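Probable fatty acyl-CoA transferase Rv3272 (Mycobacterium tuberculosis, PDB 5YIY) belongs to the family III CoA transferases, binds fatty acyl-CoAs of varying chain length, most tightly palmitoyl-CoA, and probably acts in fatty acid metabolism. Local coordinates at residues A[124-129]-A[197-202]; A[15-20]-A[38-43]; A[6-11]-A[370-375]. The protein carries 1 engineered substitution. One frame throughout, in Å; residues are numbered along the deposited sequence.

Interaction 1 of 3, residues A[124-129]-A[197-202]; sequences NLIYAR and GVADVV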
loop_
_atom_site.group_PDB
_atom_site.type_symbol
_atom_site.label_atom_id
_atom_site.label_comp_id
_atom_site.label_asym_id
_atom_site.label_seq_id
_atom_site.Cartn_x
_atom_site.Cartn_y
_atom_site.Cartn_z
ATOM N N ASN A 124 20.237 2.170 -21.864
ATOM C CA ASN A 124 20.207 2.644 -20.485
ATOM C C ASN A 124 18.786 2.800 -19.959
ATOM O O ASN A 124 18.578 3.180 -18.807
ATOM C CB ASN A 124 20.952 3.975 -20.359
ATOM C CG ASN A 124 22.456 3.804 -20.378
ATOM O OD1 ASN A 124 22.966 2.688 -20.481
ATOM N ND2 ASN A 124 23.178 4.914 -20.276
ATOM N N LEU A 125 17.810 2.498 -20.808
ATOM C CA LEU A 125 16.412 2.741 -20.478
ATOM C C LEU A 125 15.829 1.656 -19.580
ATOM O O LEU A 125 15.923 0.465 -19.879
ATOM C CB LEU A 125 15.577 2.855 -21.754
ATOM C CG LEU A 125 14.097 3.169 -21.535
ATOM C CD1 LEU A 125 13.925 4.598 -21.041
ATOM C CD2 LEU A 125 13.304 2.938 -22.806
ATOM N N ILE A 126 15.223 2.083 -18.477
ATOM C CA ILE A 126 14.508 1.177 -17.591
ATOM C C ILE A 126 13.035 1.137 -17.984
ATOM O O ILE A 126 12.375 2.174 -18.060
ATOM C CB ILE A 126 14.645 1.597 -16.115
ATOM C CG1 ILE A 126 16.094 1.434 -15.651
ATOM C CG2 ILE A 126 13.708 0.784 -15.237
ATOM C CD1 ILE A 126 16.388 2.087 -14.319
ATOM N N TYR A 127 12.529 -0.063 -18.239
ATOM C CA TYR A 127 11.168 -0.234 -18.730
ATOM C C TYR A 127 10.262 -0.756 -17.622
ATOM O O TYR A 127 10.442 -1.872 -17.136
ATOM C CB TYR A 127 11.153 -1.185 -19.929
ATOM C CG TYR A 127 9.952 -1.034 -20.835
ATOM C CD1 TYR A 127 8.726 -1.596 -20.501
ATOM C CD2 TYR A 127 10.045 -0.334 -22.032
ATOM C CE1 TYR A 127 7.627 -1.461 -21.329
ATOM C CE2 TYR A 127 8.953 -0.195 -22.867
ATOM C CZ TYR A 127 7.746 -0.760 -22.511
ATOM O OH TYR A 127 6.657 -0.623 -23.340
ATOM N N ALA A 128 9.285 0.054 -17.228
ATOM C CA ALA A 128 8.404 -0.299 -16.122
ATOM C C ALA A 128 6.981 -0.554 -16.599
ATOM O O ALA A 128 6.354 0.312 -17.209
ATOM C CB ALA A 128 8.415 0.798 -15.073
ATOM N N ARG A 129 6.474 -1.749 -16.312
ATOM C CA ARG A 129 5.134 -2.123 -16.743
ATOM C C ARG A 129 4.224 -2.403 -15.554
ATOM O O ARG A 129 4.531 -3.240 -14.704
ATOM C CB ARG A 129 5.191 -3.346 -17.661
ATOM C CG ARG A 129 6.489 -3.469 -18.444
ATOM C CD ARG A 129 6.362 -4.474 -19.574
ATOM N NE ARG A 129 5.366 -4.056 -20.555
ATOM C CZ ARG A 129 5.150 -4.671 -21.713
ATOM N NH1 ARG A 129 5.862 -5.741 -22.040
ATOM N NH2 ARG A 129 4.222 -4.217 -22.544
ATOM N N GLY A 197 25.322 -1.393 -13.355
ATOM C CA GLY A 197 25.296 -1.054 -14.767
ATOM C C GLY A 197 24.255 -1.831 -15.550
ATOM O O GLY A 197 24.443 -2.116 -16.733
ATOM N N VAL A 198 23.154 -2.175 -14.890
ATOM C CA VAL A 198 22.087 -2.931 -15.531
ATOM C C VAL A 198 20.788 -2.134 -15.612
ATOM O O VAL A 198 20.248 -1.706 -14.594
ATOM C CB VAL A 198 21.813 -4.253 -14.786
ATOM C CG1 VAL A 198 20.624 -4.975 -15.399
ATOM C CG2 VAL A 198 23.050 -5.137 -14.803
ATOM N N ALA A 199 20.288 -1.949 -16.830
ATOM C CA ALA A 199 19.001 -1.294 -17.034
ATOM C C ALA A 199 17.925 -2.360 -17.191
ATOM O O ALA A 199 17.840 -3.025 -18.223
ATOM C CB ALA A 199 19.044 -0.383 -18.247
ATOM N N ASP A 200 17.101 -2.514 -16.161
ATOM C CA ASP A 200 16.213 -3.664 -16.062
ATOM C C ASP A 200 14.789 -3.377 -16.525
ATOM O O ASP A 200 14.397 -2.223 -16.704
ATOM C CB ASP A 200 16.183 -4.166 -14.615
ATOM C CG ASP A 200 15.970 -5.660 -14.522
ATOM O OD1 ASP A 200 15.637 -6.275 -15.554
ATOM O OD2 ASP A 200 16.132 -6.218 -13.416
ATOM N N VAL A 201 14.023 -4.445 -16.721
ATOM C CA VAL A 201 12.590 -4.335 -16.951
ATOM C C VAL A 201 11.852 -4.751 -15.685
ATOM O O VAL A 201 12.002 -5.879 -15.217
ATOM C CB VAL A 201 12.124 -5.212 -18.128
ATOM C CG1 VAL A 201 10.615 -5.114 -18.298
ATOM C CG2 VAL A 201 12.838 -4.809 -19.406
ATOM N N VAL A 202 11.060 -3.842 -15.129
ATOM C CA VAL A 202 10.360 -4.124 -13.883
ATOM C C VAL A 202 8.861 -4.266 -14.137
ATOM O O VAL A 202 8.275 -3.517 -14.920
ATOM C CB VAL A 202 10.628 -3.039 -12.814
ATOM C CG1 VAL A 202 12.108 -2.989 -12.477
ATOM C CG2 VAL A 202 10.161 -1.682 -13.281
#
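Val-202 meets Ala-128 through CG2, the methyl that chi1 of -62° sets between the backbone N and the carbonyl carbon. Val-202 CG2 lies 3.5 Å from Ala-128 CB. Val-201 is turned differently: its CG2 is anti to the carbonyl carbon and packs against Tyr-127 CB at 4.0 Å, on the other face of the sheet. Three backbone bonds hold the strands in parallel register. Tyr-127 N donates to Asp-200 O at 3.2 Å, Val-202 N to Tyr-127 O at 2.9 Å, and Arg-129 N to Val-202 O at 2.9 Å. Before the ladder, Ala-199 CB sits 3.6 Å from Leu-125 O. Asp-200 OD1 accepts from Val-201 N at 2.7 Å, from above the carboxylate plane, and its OD2 bonds Ser-371 OG of the second subunit. The guanidinium of Arg-129 forms salt bridges with Glu-101 and Glu-109, and Tyr-127 OH bonds Leu-113 O. The contact joins the last two strands of this chain's parallel sheet, which continues antiparallel into the second subunit at Val-202. The ladder satisfies backbone groups between the strands, the charge of Arg-129 is probably balanced by two glutamates of its own chain, and Asp-200 reaches the second subunit.

Interaction 2 of 3, residues A[15-20]-A[38-43]; sequences VLDFTQ and VIKVEA
Val-41 lies over one face of the Phe-18 ring. Val-41 CB is 4.0 Å from the Phe-18 ring centroid and 21° off the normal, a CH-pi contact. Val-41 CG1 comes to 3.5 Å from Phe-18 CE2. Phe-18 CG is anti to the carbonyl carbon (chi1 -78°), which brings the ring alongside Val-41 although the CB of Phe-18 points away from 38-43. At the other end, Val-15 and Val-38 lie side by side, with Val-15 CB 3.7 Å from Val-38 CG2. Val-38 CG1 also touches Asp-17 CB at 3.7 Å.

The parallel ladder sets this register. Ile-39 N donates to Val-15 O, Asp-17 N to Ile-39 O at 2.7 Å, and Val-41 N to Asp-17 O at 2.8 Å. At the end of the strand, Asp-17 OD1 accepts from Thr-19 N at 3.1 Å, an Asx turn that shapes the chain as it leaves the sheet. Farther out, helix 23-33 covers Val-15 and Val-38, and Met-89 of helix 83-93 packs on Phe-18 and Val-41.

Asp-17 OD2 and Lys-40 NZ are 4.5 Å apart, too far for a salt bridge. Asp-17 pairs with Lys-73, and Lys-40 with Glu-47. This is the first beta-alpha-beta unit of the Rossmann-type domain. Each charge has its own partner, so the buried charges near the C-terminal ends of the strands are probably balanced in pairs.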
loop_
_atom_site.group_PDB
_atom_site.type_symbol
_atom_site.label_atom_id
_atom_site.label_comp_id
_atom_site.label_asym_id
_atom_site.label_seq_id
_atom_site.Cartn_x
_atom_site.Cartn_y
_atom_site.Cartn_z
ATOM N N VAL A 15 11.678 10.771 -17.053
ATOM C CA VAL A 15 10.700 9.691 -17.052
ATOM C C VAL A 15 9.635 9.981 -18.105
ATOM O O VAL A 15 9.144 11.110 -18.198
ATOM C CB VAL A 15 10.047 9.537 -15.661
ATOM C CG1 VAL A 15 9.117 8.343 -15.640
ATOM C CG2 VAL A 15 11.102 9.436 -14.565
ATOM N N LEU A 16 9.267 8.956 -18.887
ATOM C CA LEU A 16 8.147 9.026 -19.825
ATOM C C LEU A 16 6.979 8.269 -19.208
ATOM O O LEU A 16 7.044 7.048 -19.032
ATOM C CB LEU A 16 8.493 8.455 -21.199
ATOM C CG LEU A 16 8.911 9.358 -22.363
ATOM C CD1 LEU A 16 10.008 10.384 -21.948
ATOM C CD2 LEU A 16 9.383 8.508 -23.549
ATOM N N ASP A 17 5.919 8.997 -18.882
ATOM C CA ASP A 17 4.760 8.450 -18.183
ATOM C C ASP A 17 3.634 8.246 -19.192
ATOM O O ASP A 17 2.980 9.204 -19.614
ATOM C CB ASP A 17 4.335 9.388 -17.059
ATOM C CG ASP A 17 3.362 8.744 -16.104
ATOM O OD1 ASP A 17 3.054 7.551 -16.299
ATOM O OD2 ASP A 17 2.915 9.422 -15.154
ATOM N N PHE A 18 3.414 6.989 -19.574
ATOM C CA PHE A 18 2.332 6.593 -20.463
ATOM C C PHE A 18 1.074 6.202 -19.701
ATOM O O PHE A 18 0.084 5.818 -20.328
ATOM C CB PHE A 18 2.755 5.403 -21.330
ATOM C CG PHE A 18 3.640 5.764 -22.486
ATOM C CD1 PHE A 18 5.014 5.837 -22.328
ATOM C CD2 PHE A 18 3.100 5.996 -23.741
ATOM C CE1 PHE A 18 5.833 6.158 -23.395
ATOM C CE2 PHE A 18 3.913 6.315 -24.813
ATOM C CZ PHE A 18 5.281 6.396 -24.638
ATOM N N THR A 19 1.117 6.292 -18.377
ATOM C CA THR A 19 0.061 5.744 -17.532
ATOM C C THR A 19 -1.165 6.647 -17.420
ATOM O O THR A 19 -1.088 7.853 -17.654
ATOM C CB THR A 19 0.589 5.464 -16.116
ATOM O OG1 THR A 19 0.947 6.701 -15.487
ATOM C CG2 THR A 19 1.812 4.562 -16.175
ATOM N N GLN A 20 -2.296 6.047 -17.058
ATOM C CA GLN A 20 -3.540 6.783 -16.858
ATOM C C GLN A 20 -4.140 6.486 -15.486
ATOM O O GLN A 20 -3.683 5.582 -14.783
ATOM C CB GLN A 20 -4.558 6.435 -17.946
ATOM C CG GLN A 20 -4.050 6.579 -19.369
ATOM C CD GLN A 20 -5.176 6.560 -20.385
ATOM O OE1 GLN A 20 -6.230 5.968 -20.149
ATOM N NE2 GLN A 20 -4.956 7.199 -21.526
ATOM N N VAL A 38 9.265 14.214 -15.210
ATOM C CA VAL A 38 8.303 13.235 -15.701
ATOM C C VAL A 38 7.404 13.826 -16.778
ATOM O O VAL A 38 6.705 14.813 -16.550
ATOM C CB VAL A 38 7.432 12.686 -14.558
ATOM C CG1 VAL A 38 6.368 11.746 -15.101
ATOM C CG2 VAL A 38 8.301 11.981 -13.525
ATOM N N ILE A 39 7.427 13.209 -17.955
ATOM C CA ILE A 39 6.644 13.688 -19.087
ATOM C C ILE A 39 5.471 12.761 -19.374
ATOM O O ILE A 39 5.658 11.586 -19.690
ATOM C CB ILE A 39 7.505 13.808 -20.357
ATOM C CG1 ILE A 39 8.723 14.695 -20.097
ATOM C CG2 ILE A 39 6.677 14.353 -21.510
ATOM C CD1 ILE A 39 9.808 14.558 -21.141
ATOM N N LYS A 40 4.260 13.295 -19.261
ATOM C CA LYS A 40 3.063 12.531 -19.577
ATOM C C LYS A 40 2.887 12.385 -21.082
ATOM O O LYS A 40 3.067 13.343 -21.834
ATOM C CB LYS A 40 1.822 13.193 -18.978
ATOM C CG LYS A 40 1.715 13.085 -17.470
ATOM C CD LYS A 40 0.453 13.766 -16.973
ATOM C CE LYS A 40 -0.784 12.956 -17.329
ATOM N NZ LYS A 40 -0.756 11.597 -16.716
ATOM N N VAL A 41 2.532 11.181 -21.515
ATOM C CA VAL A 41 2.168 10.947 -22.904
ATOM C C VAL A 41 0.678 10.645 -22.965
ATOM O O VAL A 41 0.228 9.595 -22.506
ATOM C CB VAL A 41 2.966 9.791 -23.527
ATOM C CG1 VAL A 41 2.510 9.551 -24.958
ATOM C CG2 VAL A 41 4.455 10.094 -23.481
ATOM N N GLU A 42 -0.086 11.572 -23.531
ATOM C CA GLU A 42 -1.538 11.474 -23.508
ATOM C C GLU A 42 -2.136 11.408 -24.907
ATOM O O GLU A 42 -1.498 11.784 -25.891
ATOM C CB GLU A 42 -2.131 12.663 -22.749
ATOM C CG GLU A 42 -1.405 12.992 -21.453
ATOM C CD GLU A 42 -2.100 14.072 -20.649
ATOM O OE1 GLU A 42 -1.403 14.960 -20.115
ATOM O OE2 GLU A 42 -3.344 14.030 -20.546
ATOM N N ALA A 43 -3.373 10.929 -24.980
ATOM C CA ALA A 43 -4.117 10.887 -26.230
ATOM C C ALA A 43 -4.654 12.281 -26.539
ATOM O O ALA A 43 -4.719 13.124 -25.643
ATOM C CB ALA A 43 -5.251 9.870 -26.136
#

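Interaction 3 of 3, residues A[6-11]-A[370-375]; sequences PAKPLD and ASFRAV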
loop_
_atom_site.group_PDB
_atom_site.type_symbol
_atom_site.label_atom_id
_atom_site.label_comp_id
_atom_site.label_asym_id
_atom_site.label_seq_id
_atom_site.Cartn_x
_atom_site.Cartn_y
_atom_site.Cartn_z
ATOM N N PRO A 6 17.829 22.479 -2.403
ATOM C CA PRO A 6 18.725 21.358 -2.190
ATOM C C PRO A 6 18.488 20.285 -3.196
ATOM O O PRO A 6 17.421 20.177 -3.749
ATOM C CB PRO A 6 18.377 20.875 -0.796
ATOM C CG PRO A 6 17.093 21.475 -0.467
ATOM C CD PRO A 6 16.895 22.680 -1.301
ATOM N N ALA A 7 19.500 19.483 -3.416
ATOM C CA ALA A 7 19.436 18.404 -4.360
ATOM C C ALA A 7 18.456 17.306 -3.973
ATOM O O ALA A 7 18.171 17.103 -2.824
ATOM C CB ALA A 7 20.811 17.821 -4.537
ATOM N N LYS A 8 17.925 16.620 -4.964
ATOM C CA LYS A 8 16.994 15.544 -4.758
ATOM C C LYS A 8 17.509 14.310 -5.463
ATOM O O LYS A 8 18.201 14.391 -6.433
ATOM C CB LYS A 8 15.631 15.915 -5.276
ATOM C CG LYS A 8 14.945 17.017 -4.519
ATOM C CD LYS A 8 13.475 17.042 -4.859
ATOM C CE LYS A 8 12.752 18.152 -4.143
ATOM N NZ LYS A 8 11.342 18.214 -4.556
ATOM N N PRO A 9 17.086 13.153 -5.010
ATOM C CA PRO A 9 17.608 11.894 -5.487
ATOM C C PRO A 9 17.510 11.671 -6.955
ATOM O O PRO A 9 18.340 10.992 -7.478
ATOM C CB PRO A 9 16.747 10.901 -4.756
ATOM C CG PRO A 9 16.487 11.553 -3.474
ATOM C CD PRO A 9 16.260 12.972 -3.818
ATOM N N LEU A 10 16.485 12.164 -7.602
ATOM C CA LEU A 10 16.321 11.950 -9.023
ATOM C C LEU A 10 16.606 13.133 -9.917
ATOM O O LEU A 10 16.181 13.150 -11.028
ATOM C CB LEU A 10 14.946 11.396 -9.312
ATOM C CG LEU A 10 14.585 10.253 -8.401
ATOM C CD1 LEU A 10 13.254 9.661 -8.751
ATOM C CD2 LEU A 10 15.654 9.196 -8.368
ATOM N N ASP A 11 17.299 14.137 -9.426
ATOM C CA ASP A 11 17.601 15.285 -10.255
ATOM C C ASP A 11 18.413 14.847 -11.458
ATOM O O ASP A 11 19.441 14.256 -11.330
ATOM C CB ASP A 11 18.431 16.281 -9.464
ATOM C CG ASP A 11 17.616 17.166 -8.589
ATOM O OD1 ASP A 11 16.430 17.376 -8.847
ATOM O OD2 ASP A 11 18.193 17.682 -7.634
ATOM N N ALA A 370 14.774 14.266 5.509
ATOM C CA ALA A 370 15.289 15.424 6.236
ATOM C C ALA A 370 16.050 16.394 5.335
ATOM O O ALA A 370 15.970 17.613 5.530
ATOM C CB ALA A 370 16.180 14.963 7.388
ATOM N N SER A 371 16.799 15.881 4.359
ATOM C CA SER A 371 17.712 16.701 3.570
ATOM C C SER A 371 17.033 17.411 2.406
ATOM O O SER A 371 17.654 18.276 1.777
ATOM C CB SER A 371 18.861 15.843 3.031
ATOM O OG SER A 371 18.470 15.158 1.854
ATOM N N PHE A 372 15.789 17.065 2.096
ATOM C CA PHE A 372 15.038 17.747 1.051
ATOM C C PHE A 372 13.552 17.588 1.351
ATOM O O PHE A 372 13.160 16.906 2.300
ATOM C CB PHE A 372 15.392 17.204 -0.337
ATOM C CG PHE A 372 14.945 15.791 -0.568
ATOM C CD1 PHE A 372 15.703 14.724 -0.119
ATOM C CD2 PHE A 372 13.758 15.531 -1.232
ATOM C CE1 PHE A 372 15.287 13.424 -0.330
ATOM C CE2 PHE A 372 13.338 14.234 -1.445
ATOM C CZ PHE A 372 14.102 13.180 -0.994
ATOM N N ARG A 373 12.726 18.212 0.512
ATOM C CA ARG A 373 11.279 18.294 0.696
ATOM C C ARG A 373 10.610 17.529 -0.441
ATOM O O ARG A 373 10.629 17.982 -1.590
ATOM C CB ARG A 373 10.844 19.758 0.710
ATOM C CG ARG A 373 9.501 20.077 1.314
ATOM C CD ARG A 373 9.399 21.589 1.388
ATOM N NE ARG A 373 8.105 22.048 1.866
ATOM C CZ ARG A 373 7.781 22.132 3.149
ATOM N NH1 ARG A 373 8.661 21.776 4.079
ATOM N NH2 ARG A 373 6.580 22.569 3.500
ATOM N N ALA A 374 10.026 16.369 -0.126
ATOM C CA ALA A 374 9.432 15.496 -1.141
ATOM C C ALA A 374 8.026 15.990 -1.477
ATOM O O ALA A 374 7.015 15.318 -1.276
ATOM C CB ALA A 374 9.418 14.046 -0.673
ATOM N N VAL A 375 7.991 17.199 -2.023
ATOM C CA VAL A 375 6.747 17.882 -2.346
ATOM C C VAL A 375 6.990 18.783 -3.546
ATOM O O VAL A 375 8.060 19.387 -3.682
ATOM C CB VAL A 375 6.219 18.685 -1.135
ATOM C CG1 VAL A 375 5.786 20.091 -1.549
ATOM C CG2 VAL A 375 5.069 17.945 -0.467
HETATM O O HOH W 1 19.263 17.198 -0.069
#
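The backbones of 6-9 and 371-375 run 81° apart where Lys-8 and Pro-9 meet Phe-372, and a type I turn from Lys-8 to Asp-11 closes the first segment. Phe-372 is the main side chain of the contact. Chi1 of 68° places its CG between the backbone N and the carbonyl carbon, and the ring meets Lys-8 and Pro-9. Pro-9 CD sits over one face of the Phe-372 ring, 3.8 Å from the centroid and 22° off the normal, a CH-pi contact. Pro-9 CD is offset toward the rim and comes to 3.6 Å from Phe-372 CZ.

The Lys-8 chain is extended beyond CG and crosses the Phe-372 side chain at about a right angle. Lys-8 CG lies 3.8 Å from Phe-372 CD2. The chain ends at the backbone of the other segment, where Lys-8 NZ donates to Arg-373 O at 3.1 Å. NZ also bonds Asp-33 O. At the base of the residue, Lys-8 N donates to Asp-11 OD2 at 2.9 Å, a bond that ties the two ends of the turn together.

A water bridges the backbones, donating to Ala-7 O at 3.0 Å and to Ser-371 O at 2.7 Å. The second subunit borders the site. Its His-192 meets the Phe-372 ring edge-to-face. Within the same chain, Tyr-369 stacks on Phe-372.

The contact ties the N-terminal arm to the returning C-terminal part of the chain at the dimer interface. The lysine ammonium gains backbone carbonyls as partners, and its aliphatic stem packs with the aromatic ring.

Interactions 1 and 2 belong to the same six-stranded parallel sheet, with centres about 17 Å apart. Interaction 2 pairs strands 14-17 and 37-42, and interaction 1 pairs 126-131 with 201-205, an outermost strand within the chain. Strand 98-101 lies between the two pairs. Interaction 2 comes first along the chain. Interaction 3 brackets both, since 6-11 precedes the first strand and 370-375 lies near the C-terminus. Its centre is about 23 Å from that of interaction 1 and 22 Å from that of interaction 2. Interactions 1 and 3 both touch the second subunit: Asp-200 of one chain bonds Ser-371 of the other. Their segments thus serve both fold and dimer, while interaction 2 lies within one subunit.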